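Local atomic coordinates of malate dehydrogenase (Picrophilus torridus, PDB entry 4BGV), a protein that probably catalyses the reversible, NAD-dependent oxidation of malate to oxaloacetate, a step of the tricarboxylic acid cycle. Residues 150-153 with 154-158; 166-169 with 170-173; 209-212 with 213-217; 238-241 with 242-245. All blocks are in the same frame, centred on the assembly; numbering follows the deposited sequence. Where two conformers were deposited one is given.

Contact 1 (150-153 with 154-158)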
loop_
_atom_site.group_PDB
_atom_site.type_symbol
_atom_site.label_atom_id
_atom_site.label_comp_id
_atom_site.label_asym_id
_atom_site.label_seq_id
_atom_site.Cartn_x
_atom_site.Cartn_y
_atom_site.Cartn_z
ATOM N N GLY A 150 -14.658 -20.573 0.295
ATOM C CA GLY A 150 -14.185 -20.256 1.632
ATOM C C GLY A 150 -13.564 -18.874 1.786
ATOM O O GLY A 150 -13.598 -18.310 2.875
ATOM N N SER A 151 -12.970 -18.326 0.729
ATOM C CA SER A 151 -12.343 -17.016 0.853
ATOM C C SER A 151 -13.389 -15.987 1.267
ATOM O O SER A 151 -13.126 -15.100 2.088
ATOM C CB SER A 151 -11.667 -16.582 -0.463
ATOM O OG SER A 151 -10.960 -15.362 -0.259
ATOM N N LEU A 152 -14.583 -16.126 0.700
ATOM C CA LEU A 152 -15.678 -15.196 0.964
ATOM C C LEU A 152 -16.397 -15.510 2.281
ATOM O O LEU A 152 -16.658 -14.613 3.076
ATOM C CB LEU A 152 -16.674 -15.198 -0.190
ATOM C CG LEU A 152 -17.936 -14.341 -0.008
ATOM C CD1 LEU A 152 -17.577 -12.868 0.247
ATOM C CD2 LEU A 152 -18.840 -14.477 -1.234
ATOM N N ASP A 153 -16.717 -16.776 2.520
ATOM C CA ASP A 153 -17.385 -17.109 3.773
ATOM C C ASP A 153 -16.501 -16.744 4.956
ATOM O O ASP A 153 -16.997 -16.265 5.975
ATOM C CB ASP A 153 -17.782 -18.588 3.836
ATOM C CG ASP A 153 -18.852 -18.936 2.826
ATOM O OD1 ASP A 153 -19.744 -18.081 2.596
ATOM O OD2 ASP A 153 -18.805 -20.056 2.266
ATOM N N SER A 154 -15.195 -16.962 4.815
ATOM C CA SER A 154 -14.297 -16.697 5.936
ATOM C C SER A 154 -14.163 -15.207 6.191
ATOM O O SER A 154 -14.064 -14.791 7.347
ATOM C CB SER A 154 -12.918 -17.353 5.764
ATOM O OG SER A 154 -12.191 -16.745 4.723
ATOM N N THR A 155 -14.174 -14.385 5.143
ATOM C CA THR A 155 -14.067 -12.947 5.358
ATOM C C THR A 155 -15.295 -12.421 6.084
ATOM O O THR A 155 -15.196 -11.567 6.942
ATOM C CB THR A 155 -13.898 -12.166 4.052
ATOM O OG1 THR A 155 -13.310 -13.011 3.061
ATOM C CG2 THR A 155 -13.007 -10.978 4.298
ATOM N N ARG A 156 -16.470 -12.958 5.742
ATOM C CA ARG A 156 -17.697 -12.543 6.436
ATOM C C ARG A 156 -17.651 -12.979 7.904
ATOM O O ARG A 156 -17.887 -12.179 8.808
ATOM C CB ARG A 156 -18.953 -13.099 5.742
ATOM C CG ARG A 156 -19.177 -12.522 4.336
ATOM C CD ARG A 156 -20.647 -12.654 3.922
ATOM N NE ARG A 156 -20.929 -11.966 2.661
ATOM C CZ ARG A 156 -21.244 -12.581 1.521
ATOM N NH1 ARG A 156 -21.343 -13.910 1.479
ATOM N NH2 ARG A 156 -21.467 -11.861 0.421
ATOM N N PHE A 157 -17.319 -14.246 8.124
ATOM C CA PHE A 157 -17.261 -14.845 9.466
ATOM C C PHE A 157 -16.278 -14.015 10.326
ATOM O O PHE A 157 -16.562 -13.677 11.472
ATOM C CB PHE A 157 -16.791 -16.307 9.294
ATOM C CG PHE A 157 -17.044 -17.223 10.479
ATOM C CD1 PHE A 157 -17.460 -16.748 11.708
ATOM C CD2 PHE A 157 -16.848 -18.595 10.332
ATOM C CE1 PHE A 157 -17.671 -17.616 12.777
ATOM C CE2 PHE A 157 -17.059 -19.479 11.412
ATOM C CZ PHE A 157 -17.480 -18.985 12.624
ATOM N N ARG A 158 -15.130 -13.663 9.760
ATOM C CA ARG A 158 -14.145 -12.855 10.490
ATOM C C ARG A 158 -14.661 -11.447 10.825
ATOM O O ARG A 158 -14.384 -10.908 11.899
ATOM C CB ARG A 158 -12.849 -12.723 9.687
ATOM C CG ARG A 158 -12.044 -14.017 9.590
ATOM C CD ARG A 158 -10.907 -13.850 8.553
ATOM N NE ARG A 158 -9.875 -12.925 9.011
ATOM C CZ ARG A 158 -8.883 -12.480 8.244
ATOM N NH1 ARG A 158 -8.810 -12.878 6.980
ATOM N NH2 ARG A 158 -7.973 -11.638 8.738
HETATM O O HOH W 1 -20.947 -15.920 3.726
#
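L152 and R156, one helical turn apart, meet with the leucine branch against one face of the guanidinium of R156. CD1 of L152 stands 3.9 Å from the guanidinium plane of R156, over its centre, while L152 CD2 comes within 3.7 Å of R156 NH1. The arginine chain runs extended from CG to NE, and CG, anti to its own carbonyl carbon (chi1 -66°), starts it back over the preceding turn. At the guanidinium edge and in its plane sits water 1, which accepts from R156 NH1 at 3.0 Å and lies 2.7 Å from D153 OD1; this water thus links two side chains whose charged atoms do not touch. NE of R156 forms a salt bridge with E48 of the second subunit. A methionine in place of R156, annotated by similarity as substrate-binding, would probably take from that glutamate its mate in this salt bridge, and from water 1 the NH1 donor that ties it to this turn. A second feature closes the first turn: S154 OG and S154 N, at 2.8 and 2.9 Å, grip G150 O from opposite faces of its carbonyl plane. OD2 of D153 bonds to ND1 of H180, the presumed proton acceptor. Around helix 150-165, S151 and L152 pack on helix 232-246, D153 and F157 on strands 172-178 and 184-193, and F157 also on helix 204-215.

Contact 2 (166-169 with 170-173); sequences NVSF and EDVN
V167 and V172 form the tight apolar part of this turn: CG2 of V167 lies 3.6 Å from CG2 of V172, the two side chains crossing at about a right angle. V167 CG2 occupies the position between its own backbone N and carbonyl carbon (chi1 -69°, set by CG1), which brings this branch onto V172. The latter also leans on L161 and A162 of helix 150-165, whereas V167 packs against Y289 of the third subunit. Between the two valines the chain turns on S168. Its carbonyl O accepts from D171 N at 3.2 Å, with an N-H...O angle of 157° but the donor lifted 62° out of the carbonyl plane, and its hydroxyl OG accepts from E170 N at 3.0 Å. Together the two bonds make an ST motif: a serine side chain bonded two residues on, over an i to i+3 beta turn with F169 and E170 at its corners, joining helix 150-165 to strand 172-178. S168 OG is also bonded to D56 of the second subunit, and S168 CB rests 3.7 Å from D171 OD2. The looser, partly exposed side is the aliphatic start of E170, whose CB lies 3.4 Å from S168 OG; beyond CG the chain extends away from the turn. Its carboxylate runs on to a salt bridge with R249 of the third subunit, and the buried D171 carboxylate pairs with R251 and V252 N of that same subunit.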
loop_
_atom_site.group_PDB
_atom_site.type_symbol
_atom_site.label_atom_id
_atom_site.label_comp_id
_atom_site.label_asym_id
_atom_site.label_seq_id
_atom_site.Cartn_x
_atom_site.Cartn_y
_atom_site.Cartn_z
ATOM N N ASN A 166 -14.776 -6.771 19.331
ATOM C CA ASN A 166 -14.097 -5.477 19.223
ATOM C C ASN A 166 -12.579 -5.647 19.104
ATOM O O ASN A 166 -11.807 -5.124 19.923
ATOM C CB ASN A 166 -14.434 -4.567 20.409
ATOM C CG ASN A 166 -14.026 -3.114 20.167
ATOM O OD1 ASN A 166 -13.951 -2.658 19.020
ATOM N ND2 ASN A 166 -13.760 -2.381 21.248
ATOM N N VAL A 167 -12.167 -6.406 18.096
ATOM C CA VAL A 167 -10.756 -6.653 17.843
ATOM C C VAL A 167 -10.468 -6.405 16.374
ATOM O O VAL A 167 -11.380 -6.375 15.552
ATOM C CB VAL A 167 -10.331 -8.117 18.201
ATOM C CG1 VAL A 167 -10.373 -8.364 19.711
ATOM C CG2 VAL A 167 -11.209 -9.132 17.471
ATOM N N SER A 168 -9.188 -6.257 16.047
ATOM C CA SER A 168 -8.750 -6.021 14.673
ATOM C C SER A 168 -9.200 -7.159 13.760
ATOM O O SER A 168 -9.134 -8.325 14.148
ATOM C CB SER A 168 -7.222 -5.935 14.625
ATOM O OG SER A 168 -6.752 -5.912 13.276
ATOM N N PHE A 169 -9.626 -6.820 12.542
ATOM C CA PHE A 169 -9.970 -7.841 11.562
ATOM C C PHE A 169 -8.752 -8.693 11.228
ATOM O O PHE A 169 -8.887 -9.846 10.832
ATOM C CB PHE A 169 -10.518 -7.220 10.272
ATOM C CG PHE A 169 -11.770 -6.414 10.460
ATOM C CD1 PHE A 169 -12.970 -7.038 10.805
ATOM C CD2 PHE A 169 -11.765 -5.041 10.261
ATOM C CE1 PHE A 169 -14.120 -6.315 10.965
ATOM C CE2 PHE A 169 -12.925 -4.304 10.407
ATOM C CZ PHE A 169 -14.111 -4.935 10.770
ATOM N N GLU A 170 -7.557 -8.134 11.394
ATOM C CA GLU A 170 -6.343 -8.865 11.029
ATOM C C GLU A 170 -6.063 -10.054 11.937
ATOM O O GLU A 170 -5.380 -10.998 11.542
ATOM C CB GLU A 170 -5.125 -7.933 11.024
ATOM C CG GLU A 170 -3.828 -8.629 10.623
ATOM C CD GLU A 170 -2.739 -7.661 10.205
ATOM O OE1 GLU A 170 -2.924 -6.438 10.392
ATOM O OE2 GLU A 170 -1.700 -8.130 9.682
ATOM N N ASP A 171 -6.589 -10.015 13.154
ATOM C CA ASP A 171 -6.256 -11.031 14.143
ATOM C C ASP A 171 -7.330 -12.100 14.337
ATOM O O ASP A 171 -7.135 -13.056 15.095
ATOM C CB ASP A 171 -5.889 -10.357 15.463
ATOM C CG ASP A 171 -4.677 -9.439 15.313
ATOM O OD1 ASP A 171 -3.706 -9.856 14.640
ATOM O OD2 ASP A 171 -4.700 -8.302 15.838
ATOM N N VAL A 172 -8.457 -11.954 13.645
ATOM C CA VAL A 172 -9.492 -12.977 13.718
ATOM C C VAL A 172 -9.259 -14.020 12.616
ATOM O O VAL A 172 -8.942 -13.680 11.473
ATOM C CB VAL A 172 -10.915 -12.392 13.592
ATOM C CG1 VAL A 172 -11.944 -13.507 13.669
ATOM C CG2 VAL A 172 -11.194 -11.391 14.705
ATOM N N ASN A 173 -9.380 -15.290 12.979
ATOM C CA ASN A 173 -9.267 -16.384 12.030
ATOM C C ASN A 173 -10.506 -17.240 12.115
ATOM O O ASN A 173 -10.864 -17.692 13.189
ATOM C CB ASN A 173 -8.043 -17.219 12.350
ATOM C CG ASN A 173 -6.774 -16.390 12.333
ATOM O OD1 ASN A 173 -6.270 -16.059 11.266
ATOM N ND2 ASN A 173 -6.277 -16.016 13.517
#

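Contact 3 (209-212 with 213-217); sequences EIVK and RTRFG
T214 holds the carbonyl oxygen of I210 with two donors, OG1 at 2.8 Å and its backbone N at 3.0 Å, which approach from opposite faces of the carbonyl plane. With OG1 anti to the threonine's carbonyl carbon (chi1 -61°), the hydroxyl points back to the preceding turn. Substituting a valine for T214 would probably leave I210 O with the backbone donor alone and put a methyl group against that carbonyl. One residue on, R215 lies alongside V211, both side chains pointing the same way, with R215 NE 4.1 Å from V211 CG1. F216 follows: one ring face is covered by R215 CB, 3.9 Å above its centre, and F216 CD2 approaches K212 O at 3.2 Å. The same K212 O takes the F216 backbone N at 3.1 Å. K212 CG lies 3.6 Å from F216 CE2, the two side chains crossing at a slant. Further out, R215 NH1 bonds to the carbonyls of M184 and G181, which hold that nitrogen, the side chain being about 7 Å from that of H180, and R213 pairs with E220. I210 and T214 press on F160 of helix 150-165, while V211 packs on P186 and I188 of strand 184-193. With phi -111°, F216 ends helix 204-215 and is the N-cap residue of helix 217-225, a single non-helical residue between two helices of the alpha/beta C-terminal domain of the LDH/MDH superfamily.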
loop_
_atom_site.group_PDB
_atom_site.type_symbol
_atom_site.label_atom_id
_atom_site.label_comp_id
_atom_site.label_asym_id
_atom_site.label_seq_id
_atom_site.Cartn_x
_atom_site.Cartn_y
_atom_site.Cartn_z
ATOM N N GLU A 209 -25.029 -17.887 16.459
ATOM C CA GLU A 209 -25.651 -16.767 15.753
ATOM C C GLU A 209 -24.771 -16.283 14.612
ATOM O O GLU A 209 -25.246 -15.991 13.512
ATOM C CB GLU A 209 -25.909 -15.602 16.715
ATOM C CG GLU A 209 -26.953 -15.876 17.780
ATOM C CD GLU A 209 -27.130 -14.703 18.737
ATOM O OE1 GLU A 209 -26.405 -13.698 18.593
ATOM O OE2 GLU A 209 -27.996 -14.779 19.634
ATOM N N ILE A 210 -23.479 -16.194 14.890
ATOM C CA ILE A 210 -22.516 -15.698 13.920
ATOM C C ILE A 210 -22.302 -16.715 12.788
ATOM O O ILE A 210 -22.172 -16.339 11.621
ATOM C CB ILE A 210 -21.208 -15.311 14.620
ATOM C CG1 ILE A 210 -21.443 -14.050 15.464
ATOM C CG2 ILE A 210 -20.076 -15.094 13.598
ATOM C CD1 ILE A 210 -20.235 -13.591 16.277
ATOM N N VAL A 211 -22.303 -17.999 13.142
ATOM C CA VAL A 211 -22.230 -19.058 12.150
ATOM C C VAL A 211 -23.420 -19.001 11.184
ATOM O O VAL A 211 -23.254 -19.084 9.969
ATOM C CB VAL A 211 -22.112 -20.423 12.826
ATOM C CG1 VAL A 211 -22.361 -21.547 11.833
ATOM C CG2 VAL A 211 -20.718 -20.546 13.481
ATOM N N LYS A 212 -24.624 -18.834 11.725
ATOM C CA LYS A 212 -25.809 -18.757 10.886
ATOM C C LYS A 212 -25.790 -17.520 9.974
ATOM O O LYS A 212 -26.125 -17.612 8.789
ATOM C CB LYS A 212 -27.078 -18.807 11.744
ATOM C CG LYS A 212 -28.366 -18.924 10.951
ATOM C CD LYS A 212 -29.568 -19.142 11.862
ATOM C CE LYS A 212 -29.702 -20.599 12.269
ATOM N NZ LYS A 212 -31.055 -20.877 12.836
ATOM N N ARG A 213 -25.396 -16.363 10.513
ATOM C CA ARG A 213 -25.270 -15.161 9.676
ATOM C C ARG A 213 -24.290 -15.383 8.551
ATOM O O ARG A 213 -24.497 -14.888 7.446
ATOM C CB ARG A 213 -24.841 -13.940 10.491
ATOM C CG ARG A 213 -24.907 -12.614 9.729
ATOM C CD ARG A 213 -24.487 -11.454 10.620
ATOM N NE ARG A 213 -24.511 -10.183 9.898
ATOM C CZ ARG A 213 -24.056 -9.037 10.391
ATOM N NH1 ARG A 213 -23.521 -8.993 11.621
ATOM N NH2 ARG A 213 -24.119 -7.935 9.649
ATOM N N THR A 214 -23.220 -16.131 8.826
ATOM C CA THR A 214 -22.211 -16.390 7.805
ATOM C C THR A 214 -22.804 -17.271 6.722
ATOM O O THR A 214 -22.589 -17.032 5.535
ATOM C CB THR A 214 -20.969 -17.052 8.421
ATOM O OG1 THR A 214 -20.412 -16.170 9.397
ATOM C CG2 THR A 214 -19.909 -17.357 7.344
ATOM N N ARG A 215 -23.580 -18.275 7.130
ATOM C CA ARG A 215 -24.231 -19.162 6.167
ATOM C C ARG A 215 -25.088 -18.396 5.184
ATOM O O ARG A 215 -25.146 -18.734 3.995
ATOM C CB ARG A 215 -25.160 -20.151 6.863
ATOM C CG ARG A 215 -24.483 -21.256 7.585
ATOM C CD ARG A 215 -25.527 -22.228 8.095
ATOM N NE ARG A 215 -24.938 -23.132 9.070
ATOM C CZ ARG A 215 -24.136 -24.136 8.738
ATOM N NH1 ARG A 215 -23.838 -24.343 7.462
ATOM N NH2 ARG A 215 -23.632 -24.925 9.677
ATOM N N PHE A 216 -25.786 -17.385 5.690
ATOM C CA PHE A 216 -26.741 -16.671 4.862
ATOM C C PHE A 216 -26.265 -15.259 4.579
ATOM O O PHE A 216 -27.064 -14.385 4.265
ATOM C CB PHE A 216 -28.117 -16.700 5.532
ATOM C CG PHE A 216 -28.541 -18.078 5.913
ATOM C CD1 PHE A 216 -28.587 -19.078 4.953
ATOM C CD2 PHE A 216 -28.854 -18.392 7.227
ATOM C CE1 PHE A 216 -28.952 -20.369 5.292
ATOM C CE2 PHE A 216 -29.223 -19.672 7.570
ATOM C CZ PHE A 216 -29.276 -20.665 6.599
ATOM N N GLY A 217 -24.952 -15.058 4.690
ATOM C CA GLY A 217 -24.324 -13.760 4.468
ATOM C C GLY A 217 -24.603 -13.157 3.103
ATOM O O GLY A 217 -24.786 -11.944 2.965
#

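Contact 4 (238-241 with 242-245); sequences IAVM and VESI
The carboxylate of E243 is the flat side-chain group, and A239 O and V240 CA both lie to one side of its plane, the latter 4.0 Å from E243 OE2. Two waters tie it to the preceding turn, water 3 close to the carboxylate plane and water 2 displaced from it toward the helix. Water 2 donates to E243 OE1 at 2.8 Å and weakly to A239 O; water 3 donates to E243 OE2 at 2.7 Å and to V240 O at 2.9 Å. The chain reaches back because E243 CG sits between its own backbone N and carbonyl carbon (chi1 76°), a setting rarely adopted in helices by long side chains, and it places CG 3.4 Å from A239 O. OE2 also forms salt bridges with R24 and R249, which are likely to keep this buried acid charged. V240 O has a second donor in S244 N, whose bond is 3.3 Å long and comes from 41° out of the carbonyl plane. The helix's other flank is apolar: I238 CG2 meets V242 CG2 at 4.1 Å, the weight of the packing lying beyond the two segments. There I238 touches V13, by similarity an NAD-binding residue. Helix 232-246 thus packs on strands 78-81 and 119-122 of the parallel sheet through V242 and I245, and on helix 12-23 through I238 and A239, while S244 OG bonds to I280 O of strand 272-281.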
loop_
_atom_site.group_PDB
_atom_site.type_symbol
_atom_site.label_atom_id
_atom_site.label_comp_id
_atom_site.label_asym_id
_atom_site.label_seq_id
_atom_site.Cartn_x
_atom_site.Cartn_y
_atom_site.Cartn_z
ATOM N N ILE A 238 -11.905 -12.874 -4.162
ATOM C CA ILE A 238 -11.457 -13.470 -5.411
ATOM C C ILE A 238 -10.032 -13.020 -5.730
ATOM O O ILE A 238 -9.173 -13.839 -6.093
ATOM C CB ILE A 238 -12.394 -13.048 -6.550
ATOM C CG1 ILE A 238 -13.792 -13.649 -6.335
ATOM C CG2 ILE A 238 -11.811 -13.433 -7.911
ATOM C CD1 ILE A 238 -14.870 -12.878 -7.113
ATOM N N ALA A 239 -9.775 -11.722 -5.585
ATOM C CA ALA A 239 -8.441 -11.188 -5.891
ATOM C C ALA A 239 -7.337 -11.824 -5.040
ATOM O O ALA A 239 -6.237 -12.058 -5.539
ATOM C CB ALA A 239 -8.420 -9.669 -5.752
ATOM N N VAL A 240 -7.603 -12.113 -3.764
ATOM C CA VAL A 240 -6.541 -12.737 -2.960
ATOM C C VAL A 240 -6.194 -14.131 -3.495
ATOM O O VAL A 240 -5.048 -14.562 -3.413
ATOM C CB VAL A 240 -6.842 -12.763 -1.434
ATOM C CG1 VAL A 240 -6.936 -11.336 -0.885
ATOM C CG2 VAL A 240 -8.093 -13.567 -1.126
ATOM N N MET A 241 -7.180 -14.830 -4.051
ATOM C CA MET A 241 -6.924 -16.122 -4.703
ATOM C C MET A 241 -6.111 -15.933 -5.987
ATOM O O MET A 241 -5.126 -16.634 -6.211
ATOM C CB MET A 241 -8.229 -16.833 -5.052
ATOM C CG MET A 241 -9.001 -17.338 -3.838
ATOM S SD MET A 241 -10.725 -17.750 -4.219
ATOM C CE MET A 241 -10.549 -19.175 -5.304
ATOM N N VAL A 242 -6.530 -14.982 -6.822
ATOM C CA VAL A 242 -5.845 -14.746 -8.093
ATOM C C VAL A 242 -4.375 -14.335 -7.881
ATOM O O VAL A 242 -3.458 -14.849 -8.547
ATOM C CB VAL A 242 -6.558 -13.647 -8.907
ATOM C CG1 VAL A 242 -5.756 -13.300 -10.177
ATOM C CG2 VAL A 242 -8.001 -14.078 -9.247
ATOM N N GLU A 243 -4.141 -13.420 -6.947
ATOM C CA GLU A 243 -2.774 -12.933 -6.744
ATOM C C GLU A 243 -1.882 -14.032 -6.143
ATOM O O GLU A 243 -0.663 -14.038 -6.359
ATOM C CB GLU A 243 -2.762 -11.654 -5.882
ATOM C CG GLU A 243 -2.997 -11.912 -4.414
ATOM C CD GLU A 243 -3.121 -10.636 -3.597
ATOM O OE1 GLU A 243 -3.189 -9.536 -4.189
ATOM O OE2 GLU A 243 -3.148 -10.744 -2.360
ATOM N N SER A 244 -2.468 -14.973 -5.403
ATOM C CA SER A 244 -1.661 -16.071 -4.867
ATOM C C SER A 244 -1.135 -16.946 -6.004
ATOM O O SER A 244 -0.036 -17.500 -5.918
ATOM C CB SER A 244 -2.440 -16.928 -3.852
ATOM O OG SER A 244 -1.558 -17.809 -3.147
ATOM N N ILE A 245 -1.922 -17.096 -7.062
ATOM C CA ILE A 245 -1.427 -17.820 -8.247
ATOM C C ILE A 245 -0.373 -17.006 -9.002
ATOM O O ILE A 245 0.765 -17.471 -9.229
ATOM C CB ILE A 245 -2.572 -18.155 -9.231
ATOM C CG1 ILE A 245 -3.631 -19.006 -8.537
ATOM C CG2 ILE A 245 -2.023 -18.909 -10.464
ATOM C CD1 ILE A 245 -4.850 -19.290 -9.394
HETATM O O HOH W 2 -5.001 -9.031 -6.206
HETATM O O HOH W 3 -3.284 -13.338 -1.494
#

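In the fold
Contacts 1, 2 and 4 are buried and contact 3 is partly exposed; the centres of contacts 1 and 4 lie about 11 and 10 Å from the centre of the chain, that of contact 2 about 23 Å. Contacts 1 and 2 meet at R158, whose NH2 reaches F169 O, so helix 150-165 is held to the turn that follows it. Contact 3 lies against contact 1 through F157 and T214, and S151 touches V240 and M241 of contact 4. Contact 4 pairs a charged flank with an apolar one against the Rossmann sheet, contact 1 brings acid and arginine to the presumed active site, contact 2 directs carboxylates into a subunit interface, and contact 3 sets a buried threonine against exposed K212 and F216.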